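Local coordinates for replicase polyprotein 1a (Avian infectious bronchitis virus, PDB 3LD1) that is the precursor of the viral non-structural proteins that support coronavirus replication, represented here by a fragment of nsp2, whose precise role is unknown, at residues 133-138 / 144-149; 184-189 / 195-200; 269-272 / 276-279; 248-253 / 338-343; 74-79 / 83-88. The protein carries 3 engineered substitutions. All coordinates share one frame; numbering follows the deposited sequence.

Along the chain the order is contact 5, contact 1, contact 2, then contact 4, whose two segments enclose contact 3 between them. Contacts 1 and 2 touch, their centres about 12 Å apart, because helix 140-162 packs against helix 194-207 and the end of helix 174-185; contact 5 joins strand 74-76, at the edge of a four-strand mixed sheet, to helix 82-89, its centre about 24 Å from that of contact 1. Contacts 3 and 4, about 15 Å apart between centres, belong to the strand-rich C-terminal part. With about 76 Å between the centres of contacts 3 and 5, the chain is elongated: helices and a small mixed sheet on one side, mostly strands on the other.

Contact 1 of 5, residues 133-138 / 144-149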
# COMPACT_ATOMS: atom_id res chain seq x y z
N TRP A 133 17.55 2.07 -5.60
CA TRP A 133 17.61 2.62 -6.97
C TRP A 133 17.38 1.50 -8.02
O TRP A 133 16.68 1.67 -9.06
CB TRP A 133 18.91 3.41 -7.27
CG TRP A 133 19.20 4.74 -6.44
CD1 TRP A 133 20.31 4.98 -5.70
CD2 TRP A 133 18.39 5.94 -6.32
NE1 TRP A 133 20.24 6.21 -5.09
CE2 TRP A 133 19.10 6.84 -5.48
CE3 TRP A 133 17.14 6.34 -6.82
CZ2 TRP A 133 18.61 8.09 -5.12
CZ3 TRP A 133 16.68 7.60 -6.51
CH2 TRP A 133 17.41 8.47 -5.64
N LEU A 134 17.95 0.34 -7.72
CA LEU A 134 17.71 -0.87 -8.55
C LEU A 134 16.19 -1.08 -8.71
O LEU A 134 15.69 -1.39 -9.82
CB LEU A 134 18.42 -2.11 -7.98
CG LEU A 134 19.96 -1.96 -7.98
CD1 LEU A 134 20.67 -3.14 -7.37
CD2 LEU A 134 20.57 -1.67 -9.37
N GLN A 135 15.48 -0.83 -7.61
CA GLN A 135 14.08 -1.10 -7.55
C GLN A 135 13.32 -0.04 -8.31
O GLN A 135 12.12 -0.18 -8.52
CB GLN A 135 13.59 -1.27 -6.11
CG GLN A 135 14.13 -2.53 -5.46
CD GLN A 135 14.07 -2.46 -3.94
OE1 GLN A 135 14.06 -1.36 -3.42
NE2 GLN A 135 14.01 -3.63 -3.21
N VAL A 136 14.03 0.97 -8.80
CA VAL A 136 13.37 1.94 -9.69
C VAL A 136 14.09 2.05 -11.02
O VAL A 136 13.81 2.95 -11.80
CB VAL A 136 13.17 3.38 -9.03
CG1 VAL A 136 12.14 3.32 -7.93
CG2 VAL A 136 14.46 3.88 -8.42
N ALA A 137 14.99 1.11 -11.28
CA ALA A 137 15.69 1.10 -12.54
C ALA A 137 14.70 1.08 -13.69
O ALA A 137 13.68 0.48 -13.54
CB ALA A 137 16.59 -0.10 -12.59
N ALA A 138 14.95 1.79 -14.80
CA ALA A 138 14.25 1.53 -16.09
C ALA A 138 14.40 0.09 -16.64
O ALA A 138 13.47 -0.41 -17.31
CB ALA A 138 14.69 2.56 -17.18
N ALA A 144 12.47 -5.68 -11.96
CA ALA A 144 11.53 -6.80 -11.58
C ALA A 144 12.17 -7.76 -10.62
O ALA A 144 11.52 -8.22 -9.68
CB ALA A 144 11.03 -7.51 -12.75
N MET A 145 13.46 -8.02 -10.82
CA MET A 145 14.21 -8.93 -9.93
C MET A 145 14.34 -8.27 -8.59
O MET A 145 13.98 -8.85 -7.59
CB MET A 145 15.63 -9.22 -10.54
CG MET A 145 16.63 -10.10 -9.66
SD MET A 145 17.32 -9.07 -8.36
CE MET A 145 18.28 -7.90 -9.26
N ALA A 146 14.85 -7.02 -8.55
CA ALA A 146 15.04 -6.29 -7.24
C ALA A 146 13.78 -6.09 -6.42
O ALA A 146 13.83 -6.14 -5.17
CB ALA A 146 15.77 -4.88 -7.46
N MET A 147 12.68 -5.76 -7.10
CA MET A 147 11.42 -5.58 -6.42
C MET A 147 10.96 -6.82 -5.68
O MET A 147 10.17 -6.73 -4.74
CB MET A 147 10.31 -5.10 -7.35
CG MET A 147 10.44 -3.65 -7.81
SD MET A 147 9.02 -3.14 -8.82
CE MET A 147 9.52 -3.41 -10.48
N ARG A 148 11.47 -7.99 -6.08
CA ARG A 148 11.04 -9.18 -5.43
C ARG A 148 11.19 -9.02 -3.93
O ARG A 148 10.49 -9.67 -3.22
CB ARG A 148 11.74 -10.45 -6.00
CG ARG A 148 11.30 -10.70 -7.45
CD ARG A 148 12.08 -11.80 -8.14
NE ARG A 148 11.24 -12.97 -8.28
CZ ARG A 148 10.45 -13.16 -9.32
NH1 ARG A 148 10.48 -12.29 -10.33
NH2 ARG A 148 9.70 -14.22 -9.36
N ARG A 149 12.07 -8.14 -3.46
CA ARG A 149 12.43 -8.10 -2.03
C ARG A 149 11.37 -7.41 -1.25
O ARG A 149 11.31 -7.56 -0.02
CB ARG A 149 13.70 -7.29 -1.74
CG ARG A 149 14.98 -7.73 -2.39
CD ARG A 149 16.14 -6.79 -1.86
NE ARG A 149 17.23 -7.65 -1.39
CZ ARG A 149 17.73 -7.69 -0.16
NH1 ARG A 149 17.35 -6.85 0.80
NH2 ARG A 149 18.69 -8.56 0.10
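Gln135 NE2 donates to Ala146 O at 3.2 Å, the one clear hydrogen bond across this helix-loop-helix connection, in which helix 128-134 gives way to helix 140-162. The bond is nearly straight at the hydrogen (164°), and the acceptor lies in the plane of the Gln135 amide, but the donor stands well above the carbonyl plane of Ala146, 54° out of it, and so not on a lone pair. Gln135 gets there because CG leaves beside its backbone N and the chain then runs extended, so that CG itself rests on Ala146 CB at 3.5 Å before the amide arrives. A type I turn runs from Leu134 to Ala137, closed by Ala137 N to Leu134 O; outside the two segments, Tyr30 holds the carbonyl of Gln135. Leu134 CB adds an apolar touch on Ala146 CB at 3.9 Å. Arg149, whose guanidinium is bound by Asp123, runs across Gln135 at about a right angle. Its aliphatic part does the touching: both CB and CD of Arg149 lie 4.0 Å from Gln135 NE2.

Contact 2 of 5, residues 184-189 / 195-200; sequences ALAIFE and PQRIAA
Arg197 turns the edge of its guanidinium toward the backbone carbonyls of Ala184 and Ala186, in a helix-loop-helix connection where helix 174-185 ends and helix 194-207 has just begun. Ala186 is the first residue to leave helical geometry after the earlier helix: Ala184 O belongs to the last turn of helix 174-185 and Ala186 O to the chain just after it, where their partial negative charge would probably favour a cation. Arg197 CB points toward the other segment, and the chain then bends at chi3 (-54°), which swings the flat group alongside the chain end. Ala184 O and Ala186 O both lie near the guanidinium plane: Arg197 NE is 3.5 Å from Ala184 O, and Arg197 NH2 is 2.5 Å from Ala186 O. The methyl groups do little, since Ala184 CB points away from Arg197 and its backbone makes the approach. The remaining nitrogen, NH1, is hydrogen-bonded to Asn190 O, so a third backbone oxygen, from the connecting loop, also meets the group. Glu189 is a distant opposite charge, with OE1 6.6 Å from Arg197 NH2. Beside the arginine, Ile198 comes from the same helix, its CD1 4.5 Å from Ala184 O.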
# COMPACT_ATOMS: atom_id res chain seq x y z
N ALA A 184 1.68 -10.44 -10.73
CA ALA A 184 2.16 -9.09 -11.02
C ALA A 184 3.66 -8.99 -11.37
O ALA A 184 4.08 -8.16 -12.22
CB ALA A 184 1.87 -8.18 -9.85
N LEU A 185 4.46 -9.81 -10.68
CA LEU A 185 5.91 -9.84 -10.86
C LEU A 185 6.40 -10.85 -11.93
O LEU A 185 7.54 -10.76 -12.33
CB LEU A 185 6.62 -10.11 -9.53
CG LEU A 185 6.79 -8.97 -8.50
CD1 LEU A 185 7.10 -9.52 -7.10
CD2 LEU A 185 7.88 -7.99 -8.93
N ALA A 186 5.56 -11.79 -12.40
CA ALA A 186 5.96 -12.86 -13.34
C ALA A 186 6.65 -12.37 -14.60
O ALA A 186 6.15 -11.50 -15.35
CB ALA A 186 4.76 -13.61 -13.74
N ILE A 187 7.81 -12.94 -14.87
CA ILE A 187 8.61 -12.43 -15.95
C ILE A 187 8.46 -13.14 -17.28
O ILE A 187 8.69 -12.55 -18.29
CB ILE A 187 10.06 -12.37 -15.49
CG1 ILE A 187 10.29 -11.01 -14.89
CG2 ILE A 187 11.06 -12.55 -16.61
CD1 ILE A 187 9.84 -11.01 -13.44
N PHE A 188 8.04 -14.39 -17.27
CA PHE A 188 7.95 -15.16 -18.50
C PHE A 188 6.54 -15.06 -19.10
O PHE A 188 6.41 -14.92 -20.32
CB PHE A 188 8.44 -16.60 -18.27
CG PHE A 188 9.70 -16.68 -17.45
CD1 PHE A 188 10.88 -16.05 -17.88
CD2 PHE A 188 9.72 -17.31 -16.22
CE1 PHE A 188 12.05 -16.07 -17.11
CE2 PHE A 188 10.89 -17.34 -15.44
CZ PHE A 188 12.06 -16.71 -15.91
N GLU A 189 5.51 -15.02 -18.24
CA GLU A 189 4.08 -14.97 -18.66
C GLU A 189 3.71 -13.75 -19.52
O GLU A 189 4.53 -12.86 -19.71
CB GLU A 189 3.18 -15.08 -17.45
CG GLU A 189 3.73 -16.07 -16.42
CD GLU A 189 2.66 -16.45 -15.39
OE1 GLU A 189 2.85 -16.25 -14.16
OE2 GLU A 189 1.58 -16.93 -15.83
N PRO A 195 6.21 -4.48 -19.59
CA PRO A 195 6.65 -3.07 -19.32
C PRO A 195 5.63 -2.36 -18.46
O PRO A 195 5.99 -1.76 -17.44
CB PRO A 195 6.82 -2.44 -20.70
CG PRO A 195 6.97 -3.69 -21.72
CD PRO A 195 6.32 -4.89 -21.01
N GLN A 196 4.36 -2.51 -18.80
CA GLN A 196 3.25 -1.87 -18.04
C GLN A 196 2.93 -2.42 -16.65
O GLN A 196 2.66 -1.65 -15.73
CB GLN A 196 1.99 -1.83 -18.91
CG GLN A 196 2.07 -0.76 -20.05
CD GLN A 196 2.34 0.70 -19.53
OE1 GLN A 196 2.21 1.02 -18.31
NE2 GLN A 196 2.71 1.60 -20.48
N ARG A 197 2.98 -3.72 -16.46
CA ARG A 197 2.79 -4.29 -15.14
C ARG A 197 3.87 -3.89 -14.20
O ARG A 197 3.68 -3.80 -13.00
CB ARG A 197 2.86 -5.80 -15.19
CG ARG A 197 1.80 -6.43 -16.01
CD ARG A 197 1.48 -7.84 -15.50
NE ARG A 197 2.64 -8.71 -15.39
CZ ARG A 197 3.25 -9.29 -16.40
NH1 ARG A 197 2.82 -9.06 -17.63
NH2 ARG A 197 4.29 -10.09 -16.18
N ILE A 198 5.05 -3.66 -14.73
CA ILE A 198 6.17 -3.33 -13.86
C ILE A 198 6.05 -1.89 -13.44
O ILE A 198 6.26 -1.59 -12.26
CB ILE A 198 7.51 -3.62 -14.53
CG1 ILE A 198 7.73 -5.15 -14.60
CG2 ILE A 198 8.63 -2.92 -13.78
CD1 ILE A 198 7.77 -5.87 -13.25
N ALA A 199 5.65 -1.01 -14.37
CA ALA A 199 5.45 0.37 -14.05
C ALA A 199 4.25 0.54 -13.04
O ALA A 199 4.21 1.45 -12.20
CB ALA A 199 5.19 1.15 -15.34
N ALA A 200 3.27 -0.36 -13.09
CA ALA A 200 2.16 -0.20 -12.16
C ALA A 200 2.65 -0.60 -10.75
O ALA A 200 2.28 -0.03 -9.72
CB ALA A 200 1.04 -1.07 -12.62

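Contact 3 of 5, residues 269-272 / 276-279; sequences VDNI and PRGT
Asn271 reaches across the loop of a beta hairpin to the turn formed by Pro276 to Thr279, and each of its side-chain atoms has something to meet there. CB starts the approach 3.7 Å from Arg277 NH1. CG lies 3.6 Å from Arg277 CZ, the amide and guanidinium planes only 17° apart, so the two flat groups are stacked. At the tip OD1 sits 3.2 Å above the guanidinium plane, offset toward its rim, and accepts a hydrogen bond from Gly278 N at 2.6 Å; the donor angle is bent to 134°. Although OD1 is also near Arg277 NE, the angle there is too poor for a bond, and the interaction with Arg277 is one of stacked faces. ND2 is the more distant branch, lying over CZ. Gly278 has positive phi (91°), as the third position of a type II turn favours. That turn is closed by Thr279 N to Pro276 O, and Thr279 OG1 donates to the same oxygen from the same face, at 2.5 Å. In turn Thr279 O receives Ile272 N at 3.0 Å, while Ile272 CD1 touches Thr279 CG2. The segments lie between antiparallel strands 265-269 and 281-285, which begin to pair where Val269 bonds to Gly281; Pro276 and Thr279 also touch Ile321 of strand 316-322.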
# COMPACT_ATOMS: atom_id res chain seq x y z
N VAL A 269 -17.26 -9.80 23.30
CA VAL A 269 -16.84 -10.45 24.52
C VAL A 269 -18.06 -10.97 25.26
O VAL A 269 -19.08 -10.22 25.43
CB VAL A 269 -15.96 -9.53 25.42
CG1 VAL A 269 -15.38 -8.32 24.65
CG2 VAL A 269 -16.71 -9.02 26.53
N ASP A 270 -17.99 -12.26 25.66
CA ASP A 270 -19.08 -12.86 26.38
C ASP A 270 -19.01 -12.34 27.78
O ASP A 270 -17.96 -12.11 28.28
CB ASP A 270 -18.96 -14.37 26.42
CG ASP A 270 -19.03 -15.02 25.03
OD1 ASP A 270 -18.68 -16.23 25.00
OD2 ASP A 270 -19.43 -14.39 24.01
N ASN A 271 -20.15 -12.19 28.43
CA ASN A 271 -20.18 -11.84 29.86
C ASN A 271 -19.38 -10.57 30.19
O ASN A 271 -18.45 -10.60 31.01
CB ASN A 271 -19.71 -13.01 30.73
CG ASN A 271 -20.53 -14.22 30.51
OD1 ASN A 271 -21.67 -14.27 30.90
ND2 ASN A 271 -19.95 -15.21 29.84
N ILE A 272 -19.75 -9.47 29.52
CA ILE A 272 -19.04 -8.20 29.75
C ILE A 272 -19.26 -7.91 31.22
O ILE A 272 -20.30 -8.24 31.77
CB ILE A 272 -19.52 -7.02 28.93
CG1 ILE A 272 -20.90 -6.58 29.43
CG2 ILE A 272 -19.52 -7.37 27.43
CD1 ILE A 272 -21.67 -5.92 28.40
N PRO A 276 -25.74 -8.11 33.62
CA PRO A 276 -26.10 -9.54 33.85
C PRO A 276 -25.25 -10.65 33.11
O PRO A 276 -24.74 -10.46 31.96
CB PRO A 276 -27.58 -9.62 33.44
CG PRO A 276 -28.04 -8.16 33.62
CD PRO A 276 -26.88 -7.29 33.20
N ARG A 277 -25.10 -11.80 33.79
CA ARG A 277 -24.47 -12.97 33.21
C ARG A 277 -25.05 -13.16 31.84
O ARG A 277 -26.32 -13.10 31.66
CB ARG A 277 -24.77 -14.24 34.04
CG ARG A 277 -23.59 -14.67 34.98
CD ARG A 277 -22.23 -14.57 34.21
NE ARG A 277 -21.68 -15.85 33.82
CZ ARG A 277 -20.39 -16.07 33.65
NH1 ARG A 277 -19.53 -15.08 33.83
NH2 ARG A 277 -19.96 -17.28 33.32
N GLY A 278 -24.14 -13.37 30.89
CA GLY A 278 -24.50 -13.78 29.54
C GLY A 278 -24.72 -12.60 28.65
O GLY A 278 -25.02 -12.78 27.49
N THR A 279 -24.57 -11.38 29.19
CA THR A 279 -24.59 -10.17 28.37
C THR A 279 -23.34 -10.09 27.52
O THR A 279 -22.25 -10.21 28.03
CB THR A 279 -24.65 -8.89 29.24
OG1 THR A 279 -25.73 -8.97 30.17
CG2 THR A 279 -24.88 -7.67 28.36
O HOH W 1 -22.36 -14.01 26.91

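Contact 4 of 5, residues 248-253 / 338-343; sequences GFMGAK and AAPLSG
Met250 adopts positive phi and psi (51° and 22°) in the loop that precedes strand 253-255, and this kink faces the strand 335-342 with CA atoms of Met250 and Pro340 still 7.8 Å apart, too wide for backbone pairing. No hydrogen bond spans the two segments; the Met250 side chain makes the contact. Met250 CB points toward the strand, CG lies beside the backbone N (chi1 -75°), and the rest of the chain is stretched out, carrying the thioether straight across. Its sulfur and its methyl then divide the work. SD lies against the ring of Pro340, equally near CG and CD at 3.8 Å each, the two side chains meeting at a slant. CE goes further along the strand, packing on Ala338 CB at 3.7 Å and coming within 3.9 Å of Ala339 N. Ala338 CB points toward the loop and meets the methyl, whereas Ala339 CB turns away, so that residue is approached at its backbone N. The loop itself is tied by Gly251 N to Gly248 O at 3.1 Å. All four residues in touch are buried, and the side-chain contacts are apolar. Met250 packs the loop before strand 253-255 onto the six-strand mixed sheet, also touching Cys327 of 325-332, His351 of 345-355 and the loop residue Phe261. Strand 335-342 pairs with strands 325-332 and 345-355.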
# COMPACT_ATOMS: atom_id res chain seq x y z
N GLY A 248 -24.93 -11.32 11.18
CA GLY A 248 -24.95 -11.48 12.65
C GLY A 248 -25.67 -10.31 13.32
O GLY A 248 -26.46 -9.57 12.68
N PHE A 249 -25.40 -10.10 14.60
CA PHE A 249 -26.13 -9.05 15.31
C PHE A 249 -25.99 -7.64 14.69
O PHE A 249 -24.92 -7.25 14.33
CB PHE A 249 -25.74 -9.06 16.77
CG PHE A 249 -26.44 -8.03 17.58
CD1 PHE A 249 -27.73 -8.26 18.02
CD2 PHE A 249 -25.84 -6.82 17.85
CE1 PHE A 249 -28.37 -7.34 18.73
CE2 PHE A 249 -26.49 -5.86 18.60
CZ PHE A 249 -27.74 -6.13 19.05
N MET A 250 -27.09 -6.92 14.53
CA MET A 250 -27.23 -5.57 13.91
C MET A 250 -26.59 -5.44 12.54
O MET A 250 -26.21 -4.33 12.12
CB MET A 250 -26.70 -4.45 14.84
CG MET A 250 -27.56 -4.08 15.99
SD MET A 250 -26.92 -2.62 16.80
CE MET A 250 -28.26 -2.11 17.84
N GLY A 251 -26.40 -6.55 11.87
CA GLY A 251 -26.15 -6.50 10.46
C GLY A 251 -24.69 -6.57 10.17
O GLY A 251 -24.26 -6.19 9.09
N ALA A 252 -23.92 -7.09 11.11
CA ALA A 252 -22.49 -7.23 10.89
C ALA A 252 -22.15 -8.61 10.36
O ALA A 252 -23.00 -9.50 10.36
CB ALA A 252 -21.77 -7.02 12.20
N LYS A 253 -20.88 -8.80 10.00
CA LYS A 253 -20.39 -10.00 9.39
C LYS A 253 -19.66 -10.76 10.43
O LYS A 253 -18.80 -10.18 11.08
CB LYS A 253 -19.42 -9.62 8.25
CG LYS A 253 -20.11 -9.12 7.03
CD LYS A 253 -21.03 -10.22 6.45
CE LYS A 253 -21.76 -9.75 5.13
NZ LYS A 253 -22.47 -10.97 4.61
N ALA A 338 -31.06 2.55 18.44
CA ALA A 338 -29.98 1.80 19.05
C ALA A 338 -28.77 1.73 18.13
O ALA A 338 -28.91 1.78 16.86
CB ALA A 338 -30.44 0.40 19.39
N ALA A 339 -27.60 1.58 18.76
CA ALA A 339 -26.35 1.47 18.01
C ALA A 339 -25.32 0.59 18.71
O ALA A 339 -25.40 0.37 19.97
CB ALA A 339 -25.77 2.82 17.70
N PRO A 340 -24.37 0.04 17.90
CA PRO A 340 -23.30 -0.75 18.58
C PRO A 340 -22.46 0.15 19.44
O PRO A 340 -22.28 1.29 19.09
CB PRO A 340 -22.54 -1.43 17.43
CG PRO A 340 -23.44 -1.27 16.19
CD PRO A 340 -24.25 0.02 16.44
N LEU A 341 -22.02 -0.33 20.59
CA LEU A 341 -21.25 0.50 21.52
C LEU A 341 -19.99 -0.19 21.97
O LEU A 341 -20.05 -1.38 22.31
CB LEU A 341 -22.10 0.77 22.77
CG LEU A 341 -21.68 1.69 23.95
CD1 LEU A 341 -21.36 3.12 23.51
CD2 LEU A 341 -22.68 1.72 25.20
N SER A 342 -18.89 0.56 22.08
CA SER A 342 -17.65 0.07 22.71
C SER A 342 -17.19 1.16 23.67
O SER A 342 -16.87 2.28 23.20
CB SER A 342 -16.64 -0.15 21.61
OG SER A 342 -15.34 -0.25 22.12
N GLY A 343 -17.19 0.89 24.99
CA GLY A 343 -16.83 1.94 25.98
C GLY A 343 -17.83 3.08 25.75
O GLY A 343 -19.04 2.88 25.93

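Contact 5 of 5, residues 74-79 / 83-88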
# COMPACT_ATOMS: atom_id res chain seq x y z
N LYS A 74 29.20 18.07 -25.69
CA LYS A 74 29.34 16.68 -25.28
C LYS A 74 27.97 16.01 -25.32
O LYS A 74 27.01 16.48 -24.72
CB LYS A 74 29.96 16.59 -23.90
CG LYS A 74 31.27 17.36 -23.80
CD LYS A 74 31.95 17.09 -22.48
CE LYS A 74 33.40 17.50 -22.50
NZ LYS A 74 33.44 18.81 -21.85
N VAL A 75 27.89 14.91 -26.07
CA VAL A 75 26.65 14.18 -26.34
C VAL A 75 26.63 12.67 -25.88
O VAL A 75 27.49 11.89 -26.29
CB VAL A 75 26.29 14.18 -27.89
CG1 VAL A 75 25.00 13.41 -28.15
CG2 VAL A 75 26.21 15.58 -28.44
N LEU A 76 25.63 12.28 -25.09
CA LEU A 76 25.30 10.89 -24.79
C LEU A 76 24.22 10.39 -25.77
O LEU A 76 23.06 10.80 -25.72
CB LEU A 76 24.86 10.79 -23.33
CG LEU A 76 24.96 9.40 -22.75
CD1 LEU A 76 26.43 8.94 -22.64
CD2 LEU A 76 24.26 9.33 -21.39
N LYS A 77 24.64 9.53 -26.70
CA LYS A 77 23.77 9.02 -27.71
C LYS A 77 23.23 7.64 -27.36
O LYS A 77 23.77 6.98 -26.48
CB LYS A 77 24.56 8.93 -29.00
CG LYS A 77 25.07 10.33 -29.46
CD LYS A 77 25.57 10.39 -30.94
CE LYS A 77 26.79 9.42 -31.17
NZ LYS A 77 28.09 10.14 -31.40
N ALA A 78 22.18 7.21 -28.06
CA ALA A 78 21.60 5.87 -27.98
C ALA A 78 22.60 4.72 -28.00
O ALA A 78 22.38 3.67 -27.40
CB ALA A 78 20.57 5.67 -29.09
N THR A 79 23.71 4.90 -28.69
CA THR A 79 24.70 3.83 -28.84
C THR A 79 25.94 3.93 -27.92
O THR A 79 26.82 3.04 -27.93
CB THR A 79 25.09 3.74 -30.32
OG1 THR A 79 25.15 5.07 -30.87
CG2 THR A 79 24.01 2.94 -31.09
N ALA A 83 31.78 3.46 -21.05
CA ALA A 83 33.05 4.14 -21.35
C ALA A 83 32.82 5.60 -21.78
O ALA A 83 33.50 6.52 -21.29
CB ALA A 83 33.82 3.37 -22.45
N ASP A 84 31.85 5.82 -22.65
CA ASP A 84 31.56 7.17 -23.18
C ASP A 84 31.07 8.12 -22.10
O ASP A 84 31.42 9.30 -22.03
CB ASP A 84 30.61 7.05 -24.37
CG ASP A 84 31.19 6.14 -25.49
OD1 ASP A 84 32.31 6.48 -26.02
OD2 ASP A 84 30.61 5.07 -25.81
N LEU A 85 30.31 7.52 -21.21
CA LEU A 85 29.80 8.11 -20.03
C LEU A 85 30.89 8.47 -19.06
O LEU A 85 30.88 9.59 -18.52
CB LEU A 85 28.90 7.06 -19.39
CG LEU A 85 27.93 7.45 -18.32
CD1 LEU A 85 26.89 8.34 -18.86
CD2 LEU A 85 27.25 6.21 -17.92
N GLU A 86 31.82 7.55 -18.83
CA GLU A 86 32.85 7.81 -17.85
C GLU A 86 33.76 8.92 -18.35
O GLU A 86 34.33 9.67 -17.55
CB GLU A 86 33.63 6.55 -17.51
CG GLU A 86 32.81 5.69 -16.59
CD GLU A 86 33.42 4.37 -16.26
OE1 GLU A 86 34.55 4.12 -16.67
OE2 GLU A 86 32.78 3.57 -15.55
N ASP A 87 33.85 9.07 -19.66
CA ASP A 87 34.68 10.15 -20.26
C ASP A 87 34.15 11.51 -19.93
O ASP A 87 34.90 12.47 -19.85
CB ASP A 87 34.77 10.04 -21.77
CG ASP A 87 35.61 8.86 -22.21
OD1 ASP A 87 36.41 8.31 -21.36
OD2 ASP A 87 35.46 8.47 -23.39
N ILE A 88 32.85 11.58 -19.73
CA ILE A 88 32.22 12.82 -19.43
C ILE A 88 32.09 12.97 -17.94
O ILE A 88 32.43 14.04 -17.43
CB ILE A 88 30.84 12.84 -20.00
CG1 ILE A 88 30.83 12.89 -21.55
CG2 ILE A 88 30.03 13.93 -19.30
CD1 ILE A 88 29.50 12.59 -22.09
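Leu76 and Leu85 touch through methyl groups, with no stacked flat groups across the contact; the aromatic Tyr22, outside the two segments, touches Leu85. The contact belongs to a strand-to-helix connection, in which strand 74-76, at the border of its mixed sheet and hydrogen-bonded to strand 4-8, runs into a short loop and then helix 82-89. The helix folds back along the strand, as the pairs of nearest CA atoms demonstrate: Leu76 with Leu85 at 7.1 Å and Lys74 with Ile88 at 7.6 Å, so later helix residues oppose earlier strand residues.

The two leucines take nearly the same shape, each with CG opposite its backbone N (chi1 -160° for Leu76 and -164° for Leu85). The side chains cross at a slant, Leu85 CD1 sitting between the two methyls of Leu76, 3.8 Å from CD2 and 3.9 Å from CD1. A second, looser touch comes at the outer end: Ile88 CD1 approaches Lys74 CB at 4.4 Å. CB is the lysine atom that comes within 4.5 Å, while NZ forms a salt bridge with Asp3.

Around this pair, Leu76 rests on Leu15 and Leu19 and Leu85 on Ala18, all of helix 13-20, and Ile88 reaches Ile5. No hydrogen bond links the two segments. Aliphatic carbons, mainly leucine and isoleucine methyls, make the contact, consistent with apolar burial, rather than directed bonds, joining the helix to the edge strand, while the exposed lysine carries its charge to Asp3.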